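Local coordinates for protein hydrogen peroxide-inducible genes activator (Corynebacterium glutamicum, PDB 6G1D) that is a LysR-type transcription factor that senses hydrogen peroxide and probably switches on peroxide-response genes, at residues L190-L195 against V214-R219; L200-D205 against G249-P254. The protein carries 1 engineered substitution. One frame throughout, in Å; residues are numbered along the deposited sequence.

Interactions 1 and 2 lie side by side in the LysR substrate-binding domain, their centres 13 Å apart and their segments alternating along the chain. Loop 190-195 comes first, then 200-205, then helix residues 214-219, and last 249-254 with its edge strand. The two contacts meet in an apolar layer. Cys217 SG of interaction 1 lies 3.6 Å from Leu200 CD1 of interaction 2, and Leu216 CD2 comes within 3.7 Å of Leu252 CD2. Leu252 also meets the loop, its CD1 3.9 Å from Leu195 CD2. The end of helix 208-219 thus forms one side of interaction 1 and also packs on interaction 2, while segment 200-205 leads directly toward the helix start.

Interaction 1 of 2, residues L190-L195 against V214-R219; sequences LELSAL and VDLCRR
One face of the Arg219 guanidinium is covered by Leu192 CD2, which sits 4.1 Å above the plane and displaced toward the rim rather than centred. The same methyl packs 3.9 Å from Arg219 CB, so a single leucine branch touches both the root and the head of the arginine. A bend at chi3 (57°) folds the chain back and makes this possible. The charged end is anchored beyond the helix, where NH1 donates to the backbone oxygen of Thr277.

Leu192 and Leu195 stand three residues apart on a short 3-10 turn, in which Leu195 N bonds to Leu192 O, and both turn toward the helix. In the LysR substrate-binding domain this turn belongs to the long loop between strand 164-179 and helix 208-219, and here the loop folds back onto the last turns of that helix.

Leu192 crosses Leu216 at about a right angle: CD1 meets CD1 at 4.1 Å, while Leu192 CD2 lies 3.8 Å from Leu216 O. Leu195 also crosses Leu216 nearly at right angles. Leu195 CD1 points between two neighbours, Leu216 CG and Cys217 SG, each 4.1 Å away. Val276 of strand 267-287 also touches Leu192.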
loop_
_atom_site.group_PDB
_atom_site.type_symbol
_atom_site.label_atom_id
_atom_site.label_comp_id
_atom_site.label_asym_id
_atom_site.label_seq_id
_atom_site.Cartn_x
_atom_site.Cartn_y
_atom_site.Cartn_z
ATOM N N LEU B 190 -8.559 21.215 -35.456
ATOM C CA LEU B 190 -9.665 20.638 -34.663
ATOM C C LEU B 190 -10.287 21.723 -33.792
ATOM O O LEU B 190 -9.595 22.644 -33.332
ATOM C CB LEU B 190 -9.182 19.492 -33.769
ATOM C CG LEU B 190 -8.519 18.282 -34.443
ATOM C CD1 LEU B 190 -8.049 17.267 -33.414
ATOM C CD2 LEU B 190 -9.388 17.656 -35.490
ATOM N N GLU B 191 -11.598 21.620 -33.583
ATOM C CA GLU B 191 -12.297 22.393 -32.575
ATOM C C GLU B 191 -12.382 21.573 -31.313
ATOM O O GLU B 191 -12.222 20.375 -31.365
ATOM C CB GLU B 191 -13.706 22.744 -33.083
ATOM C CG GLU B 191 -13.709 23.799 -34.176
ATOM C CD GLU B 191 -13.329 25.174 -33.640
ATOM O OE1 GLU B 191 -13.135 26.087 -34.471
ATOM O OE2 GLU B 191 -13.244 25.400 -32.394
ATOM N N LEU B 192 -12.710 22.188 -30.192
ATOM C CA LEU B 192 -12.757 21.486 -28.921
ATOM C C LEU B 192 -13.757 20.362 -28.963
ATOM O O LEU B 192 -13.535 19.301 -28.410
ATOM C CB LEU B 192 -13.146 22.450 -27.830
ATOM C CG LEU B 192 -12.345 22.403 -26.556
ATOM C CD1 LEU B 192 -10.887 22.577 -26.880
ATOM C CD2 LEU B 192 -12.815 23.547 -25.698
ATOM N N SER B 193 -14.879 20.629 -29.600
ATOM C CA SER B 193 -15.923 19.630 -29.796
ATOM C C SER B 193 -15.460 18.318 -30.470
ATOM O O SER B 193 -16.101 17.296 -30.332
ATOM C CB SER B 193 -17.080 20.244 -30.593
ATOM O OG SER B 193 -16.656 20.647 -31.873
ATOM N N ALA B 194 -14.343 18.330 -31.189
ATOM C CA ALA B 194 -13.729 17.086 -31.679
ATOM C C ALA B 194 -13.417 16.063 -30.567
ATOM O O ALA B 194 -13.325 14.867 -30.817
ATOM C CB ALA B 194 -12.472 17.411 -32.441
ATOM N N LEU B 195 -13.265 16.520 -29.338
ATOM C CA LEU B 195 -13.054 15.611 -28.200
ATOM C C LEU B 195 -14.203 14.601 -28.007
ATOM O O LEU B 195 -13.965 13.481 -27.563
ATOM C CB LEU B 195 -12.798 16.412 -26.931
ATOM C CG LEU B 195 -11.451 17.155 -26.912
ATOM C CD1 LEU B 195 -11.374 18.181 -25.783
ATOM C CD2 LEU B 195 -10.279 16.182 -26.811
ATOM N N VAL B 214 -9.949 16.428 -18.592
ATOM C CA VAL B 214 -11.359 16.486 -18.203
ATOM C C VAL B 214 -11.882 17.913 -18.255
ATOM O O VAL B 214 -12.962 18.125 -18.773
ATOM C CB VAL B 214 -11.593 15.853 -16.811
ATOM C CG1 VAL B 214 -12.974 16.211 -16.225
ATOM C CG2 VAL B 214 -11.390 14.329 -16.904
ATOM N N ASP B 215 -11.125 18.900 -17.773
ATOM C CA ASP B 215 -11.571 20.308 -17.820
ATOM C C ASP B 215 -11.716 20.833 -19.244
ATOM O O ASP B 215 -12.589 21.677 -19.524
ATOM C CB ASP B 215 -10.625 21.238 -17.049
ATOM C CG ASP B 215 -11.166 22.668 -16.951
ATOM O OD1 ASP B 215 -10.503 23.654 -17.399
ATOM O OD2 ASP B 215 -12.308 22.782 -16.456
ATOM N N LEU B 216 -10.848 20.354 -20.140
ATOM C CA LEU B 216 -10.926 20.728 -21.534
ATOM C C LEU B 216 -12.250 20.245 -22.140
ATOM O O LEU B 216 -12.908 20.980 -22.892
ATOM C CB LEU B 216 -9.751 20.122 -22.289
ATOM C CG LEU B 216 -9.105 20.735 -23.490
ATOM C CD1 LEU B 216 -8.932 22.230 -23.279
ATOM C CD2 LEU B 216 -7.745 20.054 -23.648
ATOM N N CYS B 217 -12.606 18.994 -21.829
ATOM C CA CYS B 217 -13.870 18.422 -22.259
ATOM C C CYS B 217 -15.074 19.215 -21.737
ATOM O O CYS B 217 -16.019 19.431 -22.489
ATOM C CB CYS B 217 -13.960 16.962 -21.856
ATOM S SG CYS B 217 -12.808 15.895 -22.737
ATOM N N ARG B 218 -14.988 19.656 -20.501
ATOM C CA ARG B 218 -16.054 20.506 -19.940
ATOM C C ARG B 218 -16.379 21.927 -20.667
ATOM O O ARG B 218 -17.466 22.482 -21.010
ATOM C CB ARG B 218 -15.815 20.744 -18.452
ATOM C CG ARG B 218 -16.133 19.561 -17.557
ATOM C CD ARG B 218 -16.154 18.248 -18.324
ATOM N NE ARG B 218 -16.002 17.084 -17.458
ATOM C CZ ARG B 218 -16.992 16.291 -17.067
ATOM N NH1 ARG B 218 -18.234 16.527 -17.457
ATOM N NH2 ARG B 218 -16.737 15.254 -16.282
ATOM N N ARG B 219 -15.236 22.467 -21.062
ATOM C CA ARG B 219 -15.288 23.737 -21.754
ATOM C C ARG B 219 -16.118 23.508 -23.015
ATOM O O ARG B 219 -16.878 24.370 -23.444
ATOM C CB ARG B 219 -13.892 24.248 -22.066
ATOM C CG ARG B 219 -13.271 24.964 -20.887
ATOM C CD ARG B 219 -11.785 25.154 -21.079
ATOM N NE ARG B 219 -11.499 25.885 -22.299
ATOM C CZ ARG B 219 -10.323 25.875 -22.904
ATOM N NH1 ARG B 219 -9.332 25.168 -22.397
ATOM N NH2 ARG B 219 -10.143 26.567 -24.015
#

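Interaction 2 of 2, residues L200-D205 against G249-P254; sequences LLLLDD and GSTLVP
Leu201 lays its isobutyl group against Gly249, with CD1 3.5 Å from Gly249 CA and 3.6 Å from Gly249 N. Since Gly249 carries no side chain, the methyl can come right down onto its backbone. Leu200 starts out differently. Its CB points away from segment 249-254, yet CG lies anti to the carbonyl carbon (chi1 -65°), and the chain swings back until Leu200 CD2 meets Leu252 CD1 at 4.0 Å, the two side chains crossing at a slant.

Between these apolar ends, the backbones join in a single bridge of Leu200 with Ser250. Leu201 N donates to Ser250 O at 2.8 Å in a nearly straight bond (169° at the hydrogen), and Asp199 also bonds to the Ser250 backbone. The bridge holds loop 200-205 at the residue just before strand 251-254, an outermost strand of the mixed sheet within this chain's LysR substrate-binding domain; that strand pairs antiparallel with strand 164-179.

Thr251 supplies the second bond. Thr251 OG1 is turned opposite the backbone N and donates to Leu201 O at 2.7 Å, approaching head-on with a C=O...donor angle of 170°. The backbone of Leu201 is thus held on both its N-H and its carbonyl, the first by the main chain of Ser250, the second by the hydroxyl of Thr251. Val240 and Met241 of helix 237-245 pack against Thr251, and Leu243 of that helix packs on Leu201.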
loop_
_atom_site.group_PDB
_atom_site.type_symbol
_atom_site.label_atom_id
_atom_site.label_comp_id
_atom_site.label_asym_id
_atom_site.label_seq_id
_atom_site.Cartn_x
_atom_site.Cartn_y
_atom_site.Cartn_z
ATOM N N LEU B 200 -11.218 8.762 -25.199
ATOM C CA LEU B 200 -10.030 9.218 -24.483
ATOM C C LEU B 200 -9.528 8.169 -23.517
ATOM O O LEU B 200 -10.308 7.637 -22.731
ATOM C CB LEU B 200 -10.307 10.529 -23.740
ATOM C CG LEU B 200 -10.611 11.717 -24.627
ATOM C CD1 LEU B 200 -11.074 12.874 -23.727
ATOM C CD2 LEU B 200 -9.377 12.079 -25.470
ATOM N N LEU B 201 -8.232 7.865 -23.593
ATOM C CA LEU B 201 -7.540 7.040 -22.593
ATOM C C LEU B 201 -6.731 8.001 -21.776
ATOM O O LEU B 201 -5.855 8.696 -22.301
ATOM C CB LEU B 201 -6.618 6.018 -23.246
ATOM C CG LEU B 201 -7.290 5.091 -24.229
ATOM C CD1 LEU B 201 -6.308 4.368 -25.128
ATOM C CD2 LEU B 201 -8.104 4.067 -23.481
ATOM N N LEU B 202 -7.005 8.034 -20.488
ATOM C CA LEU B 202 -6.397 8.986 -19.559
ATOM C C LEU B 202 -5.631 8.222 -18.490
ATOM O O LEU B 202 -5.904 7.046 -18.182
ATOM C CB LEU B 202 -7.465 9.857 -18.899
ATOM C CG LEU B 202 -8.387 10.642 -19.866
ATOM C CD1 LEU B 202 -9.460 11.419 -19.134
ATOM C CD2 LEU B 202 -7.563 11.598 -20.715
ATOM N N LEU B 203 -4.650 8.914 -17.920
ATOM C CA LEU B 203 -4.009 8.448 -16.721
ATOM C C LEU B 203 -5.093 8.475 -15.611
ATOM O O LEU B 203 -6.116 9.171 -15.761
ATOM C CB LEU B 203 -2.867 9.381 -16.385
ATOM C CG LEU B 203 -1.703 9.441 -17.367
ATOM C CD1 LEU B 203 -0.710 10.518 -16.917
ATOM C CD2 LEU B 203 -1.080 8.055 -17.550
ATOM N N ASP B 204 -4.892 7.735 -14.531
ATOM C CA ASP B 204 -5.881 7.717 -13.426
ATOM C C ASP B 204 -5.972 9.092 -12.737
ATOM O O ASP B 204 -5.183 9.999 -13.028
ATOM C CB ASP B 204 -5.587 6.607 -12.409
ATOM C CG ASP B 204 -4.276 6.807 -11.709
ATOM O OD1 ASP B 204 -3.296 6.253 -12.236
ATOM O OD2 ASP B 204 -4.192 7.583 -10.723
ATOM N N ASP B 205 -6.943 9.225 -11.833
ATOM C CA ASP B 205 -7.295 10.482 -11.145
ATOM C C ASP B 205 -6.177 11.143 -10.315
ATOM O O ASP B 205 -6.287 12.314 -9.981
ATOM C CB ASP B 205 -8.466 10.207 -10.135
ATOM C CG ASP B 205 -9.743 9.806 -10.795
ATOM O OD1 ASP B 205 -9.757 9.424 -11.974
ATOM O OD2 ASP B 205 -10.795 9.901 -10.119
ATOM N N GLY B 249 -8.011 3.596 -28.235
ATOM C CA GLY B 249 -8.382 4.968 -27.908
ATOM C C GLY B 249 -7.353 5.995 -28.353
ATOM O O GLY B 249 -6.380 5.672 -29.039
ATOM N N SER B 250 -7.607 7.238 -27.995
ATOM C CA SER B 250 -6.742 8.358 -28.295
ATOM C C SER B 250 -6.403 9.054 -26.997
ATOM O O SER B 250 -7.048 8.795 -25.956
ATOM C CB SER B 250 -7.488 9.325 -29.214
ATOM O OG SER B 250 -7.825 8.700 -30.444
ATOM N N THR B 251 -5.435 9.974 -27.026
ATOM C CA THR B 251 -5.129 10.763 -25.827
ATOM C C THR B 251 -4.578 12.137 -26.159
ATOM O O THR B 251 -4.458 12.507 -27.328
ATOM C CB THR B 251 -4.221 9.960 -24.857
ATOM O OG1 THR B 251 -4.312 10.486 -23.517
ATOM C CG2 THR B 251 -2.775 9.974 -25.328
ATOM N N LEU B 252 -4.333 12.914 -25.110
ATOM C CA LEU B 252 -3.597 14.179 -25.226
ATOM C C LEU B 252 -2.337 14.093 -24.353
ATOM O O LEU B 252 -2.391 13.563 -23.260
ATOM C CB LEU B 252 -4.423 15.380 -24.830
ATOM C CG LEU B 252 -5.481 15.891 -25.812
ATOM C CD1 LEU B 252 -6.644 14.908 -25.986
ATOM C CD2 LEU B 252 -6.003 17.247 -25.411
ATOM N N VAL B 253 -1.219 14.572 -24.879
ATOM C CA VAL B 253 0.019 14.635 -24.115
ATOM C C VAL B 253 0.610 16.049 -24.189
ATOM O O VAL B 253 0.335 16.818 -25.113
ATOM C CB VAL B 253 1.054 13.588 -24.544
ATOM C CG1 VAL B 253 0.459 12.194 -24.428
ATOM C CG2 VAL B 253 1.603 13.867 -25.939
ATOM N N PRO B 254 1.422 16.407 -23.189
ATOM C CA PRO B 254 2.141 17.685 -23.281
ATOM C C PRO B 254 3.170 17.634 -24.383
ATOM O O PRO B 254 3.750 16.574 -24.607
ATOM C CB PRO B 254 2.844 17.796 -21.925
ATOM C CG PRO B 254 2.252 16.722 -21.080
ATOM C CD PRO B 254 1.761 15.659 -21.965
#